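Paenibacillus xanthan lyase (Paenibacillus, PDB 6F2P) cleaves terminal mannose residues from the side chains of the polysaccharide xanthan, probably by the beta-elimination of family 8 polysaccharide lyases. Local coordinates at residues Lys454-Gly459 with Asn675-Val680; Ser385-Arg390 with Met471-Val476. All coordinates share one frame; numbering follows the deposited sequence.

Interaction 1 of 2, residues Lys454-Gly459 with Asn675-Val680; sequences KSWAGG and NRKASV
An edge of the W456 indole meets A678: the backbone O of A678 lies near the ring plane, 3.5 Å from CZ2. K677 and S679 approach the same ring obliquely. K677 sets its CB 3.7 Å from NE1 of W456, and its CG and CD run on past CD1, the lysine and the indole sliding by each other in opposite directions. From S679, CB comes to 4.0 Å from CH2 of W456. The polar NE1 is spoken for by the backbone O of F661, while W662 meets the indole with planes at about 45°. With an alanine here, the F661 carbonyl is likely to be left without its indole donor and a gap would probably open beside K677 and S679. Further along, S679 has OG anti to its own N (chi1 -174°), which lays OG 3.4 Å from CA of G459; OG of S679 is hydrogen-bonded to OD1 of N660. One water links the two segments, accepting from NZ of K677 at 2.6 Å and hydrogen-bonded to OG of S455 at 2.9 Å. Apart from this water the contact is van der Waals packing, with the indole N-H and the hydroxyl of S679 both satisfied by strand 656-661.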
# COMPACT_ATOMS: atom_id res chain seq x y z
N LYS A 454 6.48 9.82 -7.79
CA LYS A 454 6.86 8.40 -7.77
C LYS A 454 5.78 7.53 -7.12
O LYS A 454 5.32 7.81 -6.01
CB LYS A 454 8.19 8.18 -7.05
CG LYS A 454 9.37 8.98 -7.59
CD LYS A 454 9.71 8.64 -9.02
CE LYS A 454 10.96 9.38 -9.47
NZ LYS A 454 11.29 9.11 -10.91
N SER A 455 5.38 6.47 -7.81
CA SER A 455 4.32 5.59 -7.34
C SER A 455 4.84 4.38 -6.56
O SER A 455 4.08 3.69 -5.89
CB SER A 455 3.50 5.09 -8.52
OG SER A 455 4.35 4.47 -9.48
N TRP A 456 6.14 4.11 -6.68
CA TRP A 456 6.73 2.94 -6.04
C TRP A 456 6.90 3.20 -4.56
O TRP A 456 7.94 3.68 -4.10
CB TRP A 456 8.09 2.63 -6.67
CG TRP A 456 8.51 1.16 -6.70
CD1 TRP A 456 8.87 0.45 -7.82
CD2 TRP A 456 8.64 0.25 -5.59
NE1 TRP A 456 9.21 -0.84 -7.47
CE2 TRP A 456 9.08 -0.99 -6.12
CE3 TRP A 456 8.44 0.36 -4.21
CZ2 TRP A 456 9.31 -2.11 -5.31
CZ3 TRP A 456 8.66 -0.76 -3.41
CH2 TRP A 456 9.10 -1.98 -3.97
N ALA A 457 5.87 2.90 -3.79
CA ALA A 457 5.98 2.88 -2.35
C ALA A 457 5.09 1.76 -1.83
O ALA A 457 3.91 1.68 -2.19
CB ALA A 457 5.57 4.21 -1.76
N GLY A 458 5.65 0.89 -1.01
CA GLY A 458 4.89 -0.21 -0.46
C GLY A 458 5.80 -1.39 -0.18
O GLY A 458 6.99 -1.20 0.11
N GLY A 459 5.26 -2.59 -0.28
CA GLY A 459 6.02 -3.79 0.02
C GLY A 459 5.16 -5.02 0.13
O GLY A 459 3.99 -5.00 -0.26
N ASN A 675 9.34 -9.54 -14.28
CA ASN A 675 9.28 -8.72 -15.48
C ASN A 675 8.60 -7.38 -15.21
O ASN A 675 8.36 -6.61 -16.14
CB ASN A 675 8.54 -9.46 -16.61
CG ASN A 675 7.04 -9.54 -16.37
OD1 ASN A 675 6.58 -9.53 -15.23
ND2 ASN A 675 6.28 -9.61 -17.45
N ARG A 676 8.29 -7.11 -13.95
CA ARG A 676 7.61 -5.87 -13.57
C ARG A 676 8.12 -5.35 -12.24
O ARG A 676 8.64 -6.11 -11.43
CB ARG A 676 6.10 -6.10 -13.47
CG ARG A 676 5.39 -6.36 -14.81
CD ARG A 676 5.38 -5.13 -15.70
NE ARG A 676 4.69 -5.38 -16.97
CZ ARG A 676 5.26 -5.91 -18.06
NH1 ARG A 676 6.54 -6.26 -18.05
NH2 ARG A 676 4.54 -6.09 -19.16
N LYS A 677 7.97 -4.05 -12.00
CA LYS A 677 8.17 -3.49 -10.67
C LYS A 677 7.38 -4.35 -9.68
O LYS A 677 6.22 -4.67 -9.93
CB LYS A 677 7.68 -2.04 -10.59
CG LYS A 677 8.40 -1.10 -11.53
CD LYS A 677 7.68 0.24 -11.64
CE LYS A 677 8.37 1.15 -12.64
NZ LYS A 677 7.87 2.55 -12.53
N ALA A 678 8.01 -4.72 -8.58
CA ALA A 678 7.38 -5.63 -7.64
C ALA A 678 8.12 -5.67 -6.33
O ALA A 678 9.32 -5.43 -6.28
CB ALA A 678 7.33 -7.02 -8.24
N SER A 679 7.41 -5.98 -5.26
CA SER A 679 8.06 -6.32 -4.01
C SER A 679 7.80 -7.81 -3.78
O SER A 679 6.67 -8.27 -3.89
CB SER A 679 7.50 -5.48 -2.88
OG SER A 679 8.23 -5.71 -1.69
N VAL A 680 8.86 -8.56 -3.50
CA VAL A 680 8.75 -10.01 -3.44
C VAL A 680 9.44 -10.55 -2.20
O VAL A 680 10.50 -10.05 -1.82
CB VAL A 680 9.39 -10.64 -4.69
CG1 VAL A 680 9.29 -12.16 -4.65
CG2 VAL A 680 8.74 -10.08 -5.94
O HOH W 1 6.93 3.46 -10.34

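Interaction 2 of 2, residues Ser385-Arg390 with Met471-Val476; sequences SMFSSR and MELHTV
M471 reaches from its strand to M386 and F387, and its side chain is fully extended, with CG anti to the backbone N (chi1 173°) and both later torsions also near 180°. Starting at the root, CB of M471 lies 4.0 Å from SD of M386. CG comes next and skirts the backbone O of F387. SD of M471 then sits 3.7 Å from CB of M386, so the two methionines run past one another in opposite directions, each sulfur beside the other's CB. At the tip, CE of M471 is 3.6 Å from CD1 of the F387 ring and 3.5 Å from that residue's own carbonyl O. W486 of strand 481-488 touches both methionines. Beyond M471, the F387 ring continues along the second segment: CE2 is 4.0 Å from CG1 of V476, which approaches obliquely, and CE1 lies 4.4 Å from CD1 of L473, a looser contact, also oblique to the ring. Past F387, OG of S388 accepts from N of R390 at 3.0 Å and also bonds D371. This is an ST turn, within the loop that joins strand 380-385 to strand 411-415; that loop packs apolar side chains against strand 466-474 of the large antiparallel sheet in the super-sandwich domain.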
# COMPACT_ATOMS: atom_id res chain seq x y z
N SER A 385 7.75 5.14 7.64
CA SER A 385 6.94 6.24 7.11
C SER A 385 7.38 6.70 5.72
O SER A 385 8.45 7.27 5.54
CB SER A 385 6.97 7.42 8.08
OG SER A 385 6.25 8.51 7.53
N MET A 386 6.51 6.47 4.74
CA MET A 386 6.84 6.78 3.36
C MET A 386 5.81 7.73 2.76
O MET A 386 4.79 8.03 3.39
CB MET A 386 6.85 5.49 2.54
CG MET A 386 7.80 4.44 3.05
SD MET A 386 7.59 2.85 2.22
CE MET A 386 6.13 2.20 3.05
N PHE A 387 6.07 8.18 1.54
CA PHE A 387 5.05 8.83 0.75
C PHE A 387 5.27 8.57 -0.74
O PHE A 387 6.34 8.12 -1.15
CB PHE A 387 4.89 10.32 1.09
CG PHE A 387 5.87 11.24 0.41
CD1 PHE A 387 7.16 11.40 0.89
CD2 PHE A 387 5.47 11.99 -0.69
CE1 PHE A 387 8.05 12.27 0.27
CE2 PHE A 387 6.35 12.87 -1.30
CZ PHE A 387 7.64 13.00 -0.82
N SER A 388 4.23 8.80 -1.53
CA SER A 388 4.25 8.45 -2.94
C SER A 388 3.42 9.45 -3.71
O SER A 388 3.13 10.53 -3.21
CB SER A 388 3.65 7.06 -3.13
OG SER A 388 2.29 7.04 -2.69
N SER A 389 3.02 9.08 -4.91
CA SER A 389 2.11 9.90 -5.68
C SER A 389 0.67 9.73 -5.19
O SER A 389 -0.25 10.35 -5.72
CB SER A 389 2.20 9.55 -7.16
OG SER A 389 1.79 8.21 -7.36
N ARG A 390 0.48 8.86 -4.19
CA ARG A 390 -0.84 8.64 -3.61
C ARG A 390 -0.99 9.27 -2.22
O ARG A 390 -2.10 9.59 -1.79
CB ARG A 390 -1.12 7.15 -3.49
CG ARG A 390 -1.03 6.36 -4.77
CD ARG A 390 -1.18 4.88 -4.45
NE ARG A 390 -0.16 4.43 -3.51
CZ ARG A 390 1.03 3.96 -3.86
NH1 ARG A 390 1.38 3.87 -5.14
NH2 ARG A 390 1.89 3.59 -2.91
N MET A 471 10.74 2.42 -1.09
CA MET A 471 10.27 3.73 -1.49
C MET A 471 11.24 4.32 -2.49
O MET A 471 12.43 4.44 -2.22
CB MET A 471 10.20 4.64 -0.27
CG MET A 471 9.88 6.08 -0.57
SD MET A 471 9.77 7.05 0.95
CE MET A 471 9.52 8.69 0.26
N GLU A 472 10.73 4.69 -3.66
CA GLU A 472 11.50 5.56 -4.54
C GLU A 472 11.26 7.01 -4.11
O GLU A 472 10.22 7.60 -4.39
CB GLU A 472 11.13 5.36 -6.01
CG GLU A 472 12.01 6.17 -6.95
CD GLU A 472 11.86 5.73 -8.40
OE1 GLU A 472 10.84 5.09 -8.73
OE2 GLU A 472 12.77 6.03 -9.21
N LEU A 473 12.22 7.55 -3.38
CA LEU A 473 12.14 8.92 -2.92
C LEU A 473 12.35 9.88 -4.07
O LEU A 473 13.20 9.67 -4.92
CB LEU A 473 13.21 9.17 -1.85
CG LEU A 473 13.39 10.64 -1.47
CD1 LEU A 473 12.12 11.19 -0.84
CD2 LEU A 473 14.57 10.81 -0.52
N HIS A 474 11.54 10.93 -4.11
CA HIS A 474 11.84 12.10 -4.92
C HIS A 474 11.33 13.33 -4.18
O HIS A 474 10.15 13.66 -4.28
CB HIS A 474 11.19 12.03 -6.29
CG HIS A 474 11.54 13.21 -7.16
ND1 HIS A 474 10.80 13.55 -8.27
CD2 HIS A 474 12.53 14.11 -7.07
CE1 HIS A 474 11.33 14.62 -8.83
NE2 HIS A 474 12.38 14.99 -8.12
N THR A 475 12.23 13.96 -3.43
CA THR A 475 11.90 15.15 -2.64
C THR A 475 11.17 16.18 -3.49
O THR A 475 11.61 16.48 -4.60
CB THR A 475 13.18 15.78 -2.06
OG1 THR A 475 13.99 14.76 -1.47
CG2 THR A 475 12.84 16.82 -1.01
N VAL A 476 10.05 16.70 -3.00
CA VAL A 476 9.30 17.65 -3.82
C VAL A 476 10.03 18.99 -3.85
O VAL A 476 10.56 19.44 -2.83
CB VAL A 476 7.81 17.78 -3.43
CG1 VAL A 476 7.28 16.47 -2.86
CG2 VAL A 476 7.60 18.88 -2.44
O HOH W 2 7.71 8.65 -3.10

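In the fold
The two contacts lie side by side, their centres 12 Å apart, and share a sheet: strands 457-462 and 466-474 are antiparallel neighbours. The backbone O of W456 takes a hydrogen bond from N of E472 at 3.0 Å, joining interaction 1 to interaction 2. R390, in the loop after strand 380-385, gives NH1 to the backbone O of S455 at 2.8 Å and pairs with D371 through NH2. Interaction 1 joins the super-sandwich region to the C-terminal beta-sandwich region, whereas interaction 2 ties together parts of the super-sandwich alone. The side chain of M386 is about 12 Å from a bound calcium ion, so interaction 2 is not part of its coordination.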